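Local coordinates for protein polyprenyl synthetase (Zymomonas mobilis subsp. mobilis, PDB 4KKM) that probably joins isoprenyl diphosphates head to tail into longer prenyl chains, as a metal-dependent trans-prenyltransferase of the FPP/GGPP synthase family, at residues R53-E58 with K127-A132; A236-L241 with Q288-Q293; A296-F301 with Y307-A312. All blocks are in the same frame, centred on the assembly; numbering follows the deposited sequence.

How the contacts relate
Contact 1 lies at the surface, on the far side of the chain's centre from the other two, with its centre about 38 Å from that of contact 2 and about 40 Å from that of contact 3. Contacts 2 and 3 are partly buried neighbours, their centres about 11 Å apart; contact 2 uses helix 280-296 and contact 3 the loop that follows it. A carboxylate oxygen of D238 in contact 2 meets the imidazole of H297 in contact 3, D238 OD2 to H297 NE2 2.7 Å. Chemistry follows place. Contact 1 relies on a salt bridge and an aromatic ring, contact 2 on leucine packing without a cross-segment hydrogen bond, and contact 3 on an arginine gripping loop carbonyls beside a leucine pair.

Contact 1: R53-E58 with K127-A132; sequences RRRLVE and KAFDDA. With ACT (acetate ion), chain E.
R55 and F129 pack against each other where the first turn of helix 54-64 faces the short break between helices 125-128 and 131-150. The close part is built round the phenylalanine. The methylene CG of R55 lies at the ring edge, 3.9 Å from F129 CD2, and the arginine chain then runs past the ring in the opposite direction. CD2 also comes over one face of the guanidinium, offset toward its rim, with the two planes 79° apart. Further along the helix, the E58 carbonyl oxygen approaches F129 CZ at 3.6 Å, and A59 also touches the F129 side chain.

R55 keeps CG anti to the backbone N (chi1 -174°) and stretches out as far as NE, which carries its guanidinium across to D130. There a salt bridge forms, R55 NH2 to D130 OD2 3.0 Å. R55 NE reaches D130 OD2 at 3.0 Å as well, but both hydrogen bonds are weak and bent (angles near 128°), although the guanidinium and carboxylate planes are almost parallel. The other carboxylate oxygen of D130 bonds to S133 OG, which also receives a weak bond from R55 NE.

The outer side is looser. R55 is exposed, and its NH1 binds an acetate ion, probably from the crystallisation liquor, with R55 NH1 to acetate OXT 3.2 Å. On the same helix R54 NE forms a salt bridge with E58 OE2 whose hydrogen bond is weak. D130 occupies the N-cap position of helix 131-150, and the contact joins this N-cap to the first turn of helix 54-64 in the mainly helical prenyl synthase fold.

Contact 2: A236-L241 with Q288-Q293; sequences ARDIGL and QALVDQ
L241 and L290 form the apolar centre of this contact, where L290 CD1 lies 3.5 Å from L241 CG and also touches L241 CD2. The two leucines approach at a slant. The other methyl of L290, CD2, turns to D238 and stands 3.9 Å from D238 OD1, while the CB of D238 rests on the L290 carbonyl oxygen at 3.6 Å. At the more exposed margin D238 OD2 sits 3.5 Å from Q293 CB, and the carboxylate and amide planes are 78° apart.

These side chains join helix 226-253 to helix 280-296, an antiparallel pair within the mainly helical prenyl synthase fold. The axes of their segments 236-241 and 288-293 make an angle of 159° and approach to 8.2 Å.

A second shell fixes the buried aspartate. R237 NE bonds to D238 OD1 at 3.0 Å, from above the carboxylate plane, and R237 NH2 adds a weaker bond to that oxygen. OD2 is bound by NE2 of H297, just beyond helix 280-296, so both oxygens are satisfied and the group is held from turning. An alanine in place of D238 would probably leave R237 and H297 without the carboxylate that both bind and open a gap beside L290 and Q293. Outside the pair, L290 also packs on A242 and I245 of helix 226-253, and D238 on A294.

Contact 3: A296-F301 with Y307-A312; sequences AHLSVF and YLRSIA
R309 reaches from helix 306-314 into the loop that follows helix 280-296 and holds two of its carbonyls with one nitrogen. The stronger of these hydrogen bonds runs from R309 NH2 to F301 O at 2.8 Å, with an N-H...O angle of 151°. The oxygen lies almost in the guanidinium plane, whereas the donor stands well above the carbonyl plane of F301. A weak, bent bond (3.0 Å, 122°) links R309 NH2 to L298 O. The arginine chain is extended from CG to NE, which spans the distance between the helix and the loop.

The two gripped carbonyls mark the ends of a type I beta turn, L298 to F301, closed by F301 N to L298 O at 2.9 Å; a preceding type I turn, A296 to S299, leads the chain out of helix 280-296. R309 thus clasps the loop of consecutive type I turns that connects helix 280-296 to helix 306-314, near the C-terminal end of the mainly helical fold. Its charge is also engaged on NH1, which forms a salt bridge with D306 and a hydrogen bond to the G302 carbonyl.

Apolar contact accompanies these bonds. L298 sends CD1 against L308 CB at 3.7 Å, their side chains crossing at about a right angle, and L298 CD1 lies 4.0 Å from R309 CG as the two chains slide past each other in opposite directions. L298 also packs on Y235 of helix 226-253, and L308 on A78 and T79 of helix 71-80. Within the loop, V300 CG2 sits over the centre of one face of the F301 ring.

Contact 1: R53-E58 with K127-A132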
loop_
_atom_site.group_PDB
_atom_site.type_symbol
_atom_site.label_atom_id
_atom_site.label_comp_id
_atom_site.label_asym_id
_atom_site.label_seq_id
_atom_site.Cartn_x
_atom_site.Cartn_y
_atom_site.Cartn_z
ATOM N N ARG B 53 6.669 17.024 -7.675
ATOM C CA ARG B 53 6.486 16.061 -6.590
ATOM C C ARG B 53 7.143 16.541 -5.297
ATOM O O ARG B 53 7.123 15.834 -4.287
ATOM C CB ARG B 53 7.056 14.695 -6.965
ATOM C CG ARG B 53 6.298 13.979 -8.078
ATOM C CD ARG B 53 7.025 12.710 -8.442
ATOM N NE ARG B 53 8.371 13.018 -8.915
ATOM C CZ ARG B 53 9.360 12.136 -8.962
ATOM N NH1 ARG B 53 9.151 10.889 -8.554
ATOM N NH2 ARG B 53 10.553 12.499 -9.408
ATOM N N ARG B 54 7.724 17.737 -5.330
ATOM C CA ARG B 54 8.455 18.258 -4.179
ATOM C C ARG B 54 7.644 18.179 -2.882
ATOM O O ARG B 54 8.112 17.641 -1.875
ATOM C CB ARG B 54 8.900 19.698 -4.435
ATOM C CG ARG B 54 9.782 20.267 -3.334
ATOM C CD ARG B 54 10.313 21.641 -3.731
ATOM N NE ARG B 54 11.378 22.085 -2.836
ATOM C CZ ARG B 54 11.956 23.279 -2.909
ATOM N NH1 ARG B 54 12.916 23.611 -2.052
ATOM N NH2 ARG B 54 11.568 24.146 -3.836
ATOM N N ARG B 55 6.423 18.698 -2.923
ATOM C CA ARG B 55 5.586 18.788 -1.732
ATOM C C ARG B 55 5.256 17.408 -1.185
ATOM O O ARG B 55 5.292 17.182 0.025
ATOM C CB ARG B 55 4.299 19.552 -2.047
ATOM C CG ARG B 55 3.411 19.822 -0.840
ATOM C CD ARG B 55 2.187 20.638 -1.248
ATOM N NE ARG B 55 1.444 21.161 -0.102
ATOM C CZ ARG B 55 1.690 22.328 0.487
ATOM N NH1 ARG B 55 2.668 23.111 0.045
ATOM N NH2 ARG B 55 0.951 22.718 1.516
ATOM N N LEU B 56 4.932 16.484 -2.083
ATOM C CA LEU B 56 4.625 15.119 -1.674
ATOM C C LEU B 56 5.766 14.512 -0.855
ATOM O O LEU B 56 5.565 14.009 0.255
ATOM C CB LEU B 56 4.352 14.248 -2.902
ATOM C CG LEU B 56 4.320 12.740 -2.614
ATOM C CD1 LEU B 56 3.098 12.357 -1.773
ATOM C CD2 LEU B 56 4.346 11.946 -3.915
ATOM N N VAL B 57 6.970 14.568 -1.404
ATOM C CA VAL B 57 8.119 13.965 -0.738
ATOM C C VAL B 57 8.479 14.730 0.542
ATOM O O VAL B 57 8.891 14.134 1.536
ATOM C CB VAL B 57 9.333 13.856 -1.697
ATOM C CG1 VAL B 57 10.534 13.248 -0.992
ATOM C CG2 VAL B 57 8.955 13.034 -2.928
ATOM N N GLU B 58 8.316 16.051 0.534
ATOM C CA GLU B 58 8.567 16.807 1.761
ATOM C C GLU B 58 7.553 16.428 2.849
ATOM O O GLU B 58 7.900 16.378 4.029
ATOM C CB GLU B 58 8.613 18.321 1.502
ATOM C CG GLU B 58 9.900 18.744 0.806
ATOM C CD GLU B 58 9.947 20.218 0.448
ATOM O OE1 GLU B 58 8.880 20.869 0.419
ATOM O OE2 GLU B 58 11.061 20.720 0.194
ATOM N N LYS B 127 -2.216 19.509 8.587
ATOM C CA LYS B 127 -2.117 20.859 9.136
ATOM C C LYS B 127 -0.893 21.610 8.605
ATOM O O LYS B 127 -1.000 22.753 8.164
ATOM C CB LYS B 127 -2.097 20.819 10.666
ATOM C CG LYS B 127 -3.365 20.251 11.276
ATOM C CD LYS B 127 -4.599 21.044 10.852
ATOM C CE LYS B 127 -4.866 22.226 11.776
ATOM N NZ LYS B 127 -3.821 23.287 11.706
ATOM N N ALA B 128 0.269 20.965 8.655
ATOM C CA ALA B 128 1.500 21.574 8.157
ATOM C C ALA B 128 1.457 21.716 6.636
ATOM O O ALA B 128 2.050 22.631 6.064
ATOM C CB ALA B 128 2.710 20.748 8.581
ATOM N N PHE B 129 0.746 20.803 5.988
ATOM C CA PHE B 129 0.625 20.827 4.535
ATOM C C PHE B 129 -0.820 21.124 4.141
ATOM O O PHE B 129 -1.245 22.277 4.165
ATOM C CB PHE B 129 1.134 19.507 3.935
ATOM C CG PHE B 129 2.626 19.317 4.082
ATOM C CD1 PHE B 129 3.173 18.899 5.292
ATOM C CD2 PHE B 129 3.483 19.579 3.022
ATOM C CE1 PHE B 129 4.546 18.741 5.446
ATOM C CE2 PHE B 129 4.856 19.418 3.162
ATOM C CZ PHE B 129 5.390 19.000 4.382
ATOM N N ASP B 130 -1.567 20.082 3.794
ATOM C CA ASP B 130 -2.994 20.193 3.499
ATOM C C ASP B 130 -3.586 18.788 3.440
ATOM O O ASP B 130 -2.849 17.809 3.494
ATOM C CB ASP B 130 -3.234 20.936 2.187
ATOM C CG ASP B 130 -2.337 20.443 1.068
ATOM O OD1 ASP B 130 -2.525 19.295 0.618
ATOM O OD2 ASP B 130 -1.448 21.207 0.637
ATOM N N ASP B 131 -4.910 18.696 3.335
ATOM C CA ASP B 131 -5.593 17.405 3.389
ATOM C C ASP B 131 -5.162 16.486 2.249
ATOM O O ASP B 131 -4.869 15.309 2.462
ATOM C CB ASP B 131 -7.115 17.587 3.372
ATOM C CG ASP B 131 -7.638 18.279 4.625
ATOM O OD1 ASP B 131 -6.902 18.328 5.631
ATOM O OD2 ASP B 131 -8.788 18.766 4.602
ATOM N N ALA B 132 -5.114 17.024 1.037
ATOM C CA ALA B 132 -4.736 16.206 -0.112
ATOM C C ALA B 132 -3.320 15.650 0.026
ATOM O O ALA B 132 -3.054 14.496 -0.320
ATOM C CB ALA B 132 -4.877 17.007 -1.396
HETATM C C ACT E . 6.212 23.722 -1.715
HETATM O O ACT E . 6.407 24.580 -0.819
HETATM O OXT ACT E . 5.519 22.717 -1.401
HETATM C CH3 ACT E . 6.793 23.894 -3.088
#

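Contact 2: A236-L241 with Q288-Q293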
loop_
_atom_site.group_PDB
_atom_site.type_symbol
_atom_site.label_atom_id
_atom_site.label_comp_id
_atom_site.label_asym_id
_atom_site.label_seq_id
_atom_site.Cartn_x
_atom_site.Cartn_y
_atom_site.Cartn_z
ATOM N N ALA B 236 4.486 -11.168 20.649
ATOM C CA ALA B 236 3.885 -9.978 20.054
ATOM C C ALA B 236 2.430 -9.853 20.455
ATOM O O ALA B 236 1.938 -8.756 20.724
ATOM C CB ALA B 236 3.993 -10.017 18.536
ATOM N N ARG B 237 1.737 -10.984 20.461
ATOM C CA ARG B 237 0.324 -11.001 20.806
ATOM C C ARG B 237 0.132 -10.487 22.233
ATOM O O ARG B 237 -0.743 -9.653 22.505
ATOM C CB ARG B 237 -0.215 -12.426 20.676
ATOM C CG ARG B 237 -1.630 -12.617 21.207
ATOM C CD ARG B 237 -1.915 -14.098 21.453
ATOM N NE ARG B 237 -1.181 -14.590 22.618
ATOM C CZ ARG B 237 -0.821 -15.857 22.801
ATOM N NH1 ARG B 237 -1.128 -16.773 21.890
ATOM N NH2 ARG B 237 -0.153 -16.206 23.896
ATOM N N ASP B 238 0.973 -10.974 23.140
ATOM C CA ASP B 238 0.854 -10.613 24.550
ATOM C C ASP B 238 1.255 -9.167 24.835
ATOM O O ASP B 238 0.533 -8.466 25.531
ATOM C CB ASP B 238 1.627 -11.594 25.448
ATOM C CG ASP B 238 0.994 -12.975 25.481
ATOM O OD1 ASP B 238 -0.183 -13.099 25.079
ATOM O OD2 ASP B 238 1.674 -13.935 25.900
ATOM N N ILE B 239 2.385 -8.704 24.296
ATOM C CA ILE B 239 2.753 -7.298 24.497
ATOM C C ILE B 239 1.788 -6.335 23.803
ATOM O O ILE B 239 1.564 -5.226 24.282
ATOM C CB ILE B 239 4.208 -6.953 24.073
ATOM C CG1 ILE B 239 4.421 -7.191 22.575
ATOM C CG2 ILE B 239 5.210 -7.726 24.900
ATOM C CD1 ILE B 239 5.515 -6.323 21.964
ATOM N N GLY B 240 1.217 -6.754 22.680
ATOM C CA GLY B 240 0.249 -5.920 21.984
ATOM C C GLY B 240 -1.008 -5.697 22.809
ATOM O O GLY B 240 -1.532 -4.586 22.885
ATOM N N LEU B 241 -1.505 -6.756 23.436
ATOM C CA LEU B 241 -2.677 -6.611 24.292
ATOM C C LEU B 241 -2.324 -5.777 25.523
ATOM O O LEU B 241 -3.079 -4.889 25.919
ATOM C CB LEU B 241 -3.249 -7.976 24.689
ATOM C CG LEU B 241 -4.444 -7.954 25.650
ATOM C CD1 LEU B 241 -5.507 -6.997 25.139
ATOM C CD2 LEU B 241 -5.026 -9.351 25.825
ATOM N N GLN B 288 -0.191 -6.664 33.646
ATOM C CA GLN B 288 1.001 -7.191 34.295
ATOM C C GLN B 288 1.231 -8.661 33.955
ATOM O O GLN B 288 2.354 -9.063 33.630
ATOM C CB GLN B 288 0.894 -7.020 35.807
ATOM C CG GLN B 288 2.218 -7.144 36.521
ATOM C CD GLN B 288 3.267 -6.212 35.947
ATOM O OE1 GLN B 288 3.068 -4.995 35.877
ATOM N NE2 GLN B 288 4.392 -6.780 35.520
ATOM N N ALA B 289 0.164 -9.455 34.037
ATOM C CA ALA B 289 0.242 -10.882 33.726
ATOM C C ALA B 289 0.677 -11.105 32.282
ATOM O O ALA B 289 1.450 -12.018 31.990
ATOM C CB ALA B 289 -1.094 -11.564 33.990
ATOM N N LEU B 290 0.187 -10.253 31.386
ATOM C CA LEU B 290 0.510 -10.349 29.965
ATOM C C LEU B 290 1.988 -10.104 29.692
ATOM O O LEU B 290 2.577 -10.712 28.791
ATOM C CB LEU B 290 -0.350 -9.371 29.166
ATOM C CG LEU B 290 -1.789 -9.840 28.960
ATOM C CD1 LEU B 290 -2.684 -8.665 28.634
ATOM C CD2 LEU B 290 -1.835 -10.889 27.856
ATOM N N VAL B 291 2.589 -9.214 30.474
ATOM C CA VAL B 291 4.018 -8.957 30.361
ATOM C C VAL B 291 4.804 -10.202 30.762
ATOM O O VAL B 291 5.726 -10.620 30.060
ATOM C CB VAL B 291 4.451 -7.755 31.231
ATOM C CG1 VAL B 291 5.966 -7.706 31.354
ATOM C CG2 VAL B 291 3.904 -6.452 30.648
ATOM N N ASP B 292 4.429 -10.799 31.890
ATOM C CA ASP B 292 5.048 -12.046 32.326
ATOM C C ASP B 292 4.873 -13.141 31.274
ATOM O O ASP B 292 5.814 -13.865 30.955
ATOM C CB ASP B 292 4.457 -12.502 33.664
ATOM C CG ASP B 292 4.844 -11.591 34.814
ATOM O OD1 ASP B 292 5.891 -10.917 34.713
ATOM O OD2 ASP B 292 4.104 -11.553 35.819
ATOM N N GLN B 293 3.660 -13.252 30.741
ATOM C CA GLN B 293 3.362 -14.232 29.705
ATOM C C GLN B 293 4.199 -14.003 28.446
ATOM O O GLN B 293 4.722 -14.953 27.863
ATOM C CB GLN B 293 1.867 -14.225 29.371
ATOM C CG GLN B 293 1.004 -14.842 30.467
ATOM C CD GLN B 293 -0.466 -14.511 30.316
ATOM O OE1 GLN B 293 -0.949 -14.267 29.214
ATOM N NE2 GLN B 293 -1.183 -14.493 31.432
#

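Contact 3: A296-F301 with Y307-A312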
loop_
_atom_site.group_PDB
_atom_site.type_symbol
_atom_site.label_atom_id
_atom_site.label_comp_id
_atom_site.label_asym_id
_atom_site.label_seq_id
_atom_site.Cartn_x
_atom_site.Cartn_y
_atom_site.Cartn_z
ATOM N N ALA B 296 7.741 -15.171 29.104
ATOM C CA ALA B 296 7.831 -16.627 29.212
ATOM C C ALA B 296 7.982 -17.317 27.852
ATOM O O ALA B 296 8.603 -18.375 27.760
ATOM C CB ALA B 296 6.634 -17.197 29.986
ATOM N N HIS B 297 7.432 -16.711 26.798
ATOM C CA HIS B 297 7.583 -17.254 25.448
ATOM C C HIS B 297 9.053 -17.291 25.030
ATOM O O HIS B 297 9.441 -18.080 24.170
ATOM C CB HIS B 297 6.757 -16.462 24.420
ATOM C CG HIS B 297 5.280 -16.489 24.671
ATOM N ND1 HIS B 297 4.567 -17.659 24.806
ATOM C CD2 HIS B 297 4.380 -15.484 24.809
ATOM C CE1 HIS B 297 3.294 -17.377 25.025
ATOM N NE2 HIS B 297 3.155 -16.063 25.029
ATOM N N LEU B 298 9.866 -16.445 25.661
ATOM C CA LEU B 298 11.272 -16.285 25.297
ATOM C C LEU B 298 12.194 -17.132 26.169
ATOM O O LEU B 298 13.413 -16.996 26.099
ATOM C CB LEU B 298 11.685 -14.816 25.416
ATOM C CG LEU B 298 10.841 -13.792 24.654
ATOM C CD1 LEU B 298 11.322 -12.383 24.962
ATOM C CD2 LEU B 298 10.893 -14.062 23.160
ATOM N N SER B 299 11.614 -17.995 26.996
ATOM C CA SER B 299 12.401 -18.787 27.943
ATOM C C SER B 299 13.445 -19.684 27.272
ATOM O O SER B 299 14.418 -20.093 27.906
ATOM C CB SER B 299 11.489 -19.625 28.838
ATOM O OG SER B 299 10.697 -20.502 28.061
ATOM N N VAL B 300 13.251 -19.980 25.991
ATOM C CA VAL B 300 14.183 -20.840 25.269
ATOM C C VAL B 300 15.405 -20.089 24.743
ATOM O O VAL B 300 16.336 -20.703 24.231
ATOM C CB VAL B 300 13.497 -21.592 24.107
ATOM C CG1 VAL B 300 12.413 -22.530 24.646
ATOM C CG2 VAL B 300 12.933 -20.606 23.086
ATOM N N PHE B 301 15.406 -18.764 24.871
ATOM C CA PHE B 301 16.553 -17.971 24.438
ATOM C C PHE B 301 17.421 -17.555 25.617
ATOM O O PHE B 301 16.933 -17.389 26.736
ATOM C CB PHE B 301 16.109 -16.717 23.675
ATOM C CG PHE B 301 15.219 -17.000 22.502
ATOM C CD1 PHE B 301 15.736 -17.551 21.340
ATOM C CD2 PHE B 301 13.868 -16.709 22.556
ATOM C CE1 PHE B 301 14.917 -17.815 20.255
ATOM C CE2 PHE B 301 13.041 -16.967 21.474
ATOM C CZ PHE B 301 13.568 -17.521 20.321
ATOM N N TYR B 307 16.785 -7.720 25.240
ATOM C CA TYR B 307 16.159 -6.522 24.687
ATOM C C TYR B 307 14.647 -6.667 24.607
ATOM O O TYR B 307 13.907 -5.803 25.081
ATOM C CB TYR B 307 16.737 -6.188 23.313
ATOM C CG TYR B 307 18.157 -5.690 23.382
ATOM C CD1 TYR B 307 18.464 -4.512 24.054
ATOM C CD2 TYR B 307 19.194 -6.397 22.788
ATOM C CE1 TYR B 307 19.760 -4.048 24.128
ATOM C CE2 TYR B 307 20.497 -5.942 22.859
ATOM C CZ TYR B 307 20.774 -4.765 23.527
ATOM O OH TYR B 307 22.066 -4.305 23.598
ATOM N N LEU B 308 14.192 -7.764 24.011
ATOM C CA LEU B 308 12.766 -8.073 23.961
ATOM C C LEU B 308 12.157 -8.164 25.360
ATOM O O LEU B 308 11.042 -7.701 25.589
ATOM C CB LEU B 308 12.522 -9.372 23.191
ATOM C CG LEU B 308 12.660 -9.284 21.667
ATOM C CD1 LEU B 308 12.420 -10.652 21.034
ATOM C CD2 LEU B 308 11.720 -8.220 21.073
ATOM N N ARG B 309 12.892 -8.758 26.292
ATOM C CA ARG B 309 12.425 -8.848 27.673
ATOM C C ARG B 309 12.227 -7.457 28.284
ATOM O O ARG B 309 11.180 -7.175 28.866
ATOM C CB ARG B 309 13.375 -9.706 28.522
ATOM C CG ARG B 309 13.379 -11.186 28.131
ATOM C CD ARG B 309 14.271 -12.040 29.036
ATOM N NE ARG B 309 14.288 -13.436 28.595
ATOM C CZ ARG B 309 15.345 -14.053 28.071
ATOM N NH1 ARG B 309 16.500 -13.415 27.937
ATOM N NH2 ARG B 309 15.246 -15.321 27.694
ATOM N N SER B 310 13.228 -6.590 28.126
ATOM C CA SER B 310 13.154 -5.210 28.611
ATOM C C SER B 310 12.020 -4.424 27.964
ATOM O O SER B 310 11.346 -3.628 28.625
ATOM C CB SER B 310 14.474 -4.481 28.359
ATOM O OG SER B 310 15.491 -4.978 29.206
ATOM N N ILE B 311 11.821 -4.646 26.668
ATOM C CA ILE B 311 10.786 -3.942 25.927
ATOM C C ILE B 311 9.417 -4.269 26.501
ATOM O O ILE B 311 8.605 -3.373 26.710
ATOM C CB ILE B 311 10.841 -4.264 24.415
ATOM C CG1 ILE B 311 12.057 -3.587 23.783
ATOM C CG2 ILE B 311 9.554 -3.823 23.717
ATOM C CD1 ILE B 311 12.387 -4.103 22.402
ATOM N N ALA B 312 9.184 -5.548 26.791
ATOM C CA ALA B 312 7.924 -5.984 27.384
ATOM C C ALA B 312 7.666 -5.315 28.736
ATOM O O ALA B 312 6.555 -4.848 29.011
ATOM C CB ALA B 312 7.899 -7.505 27.529
#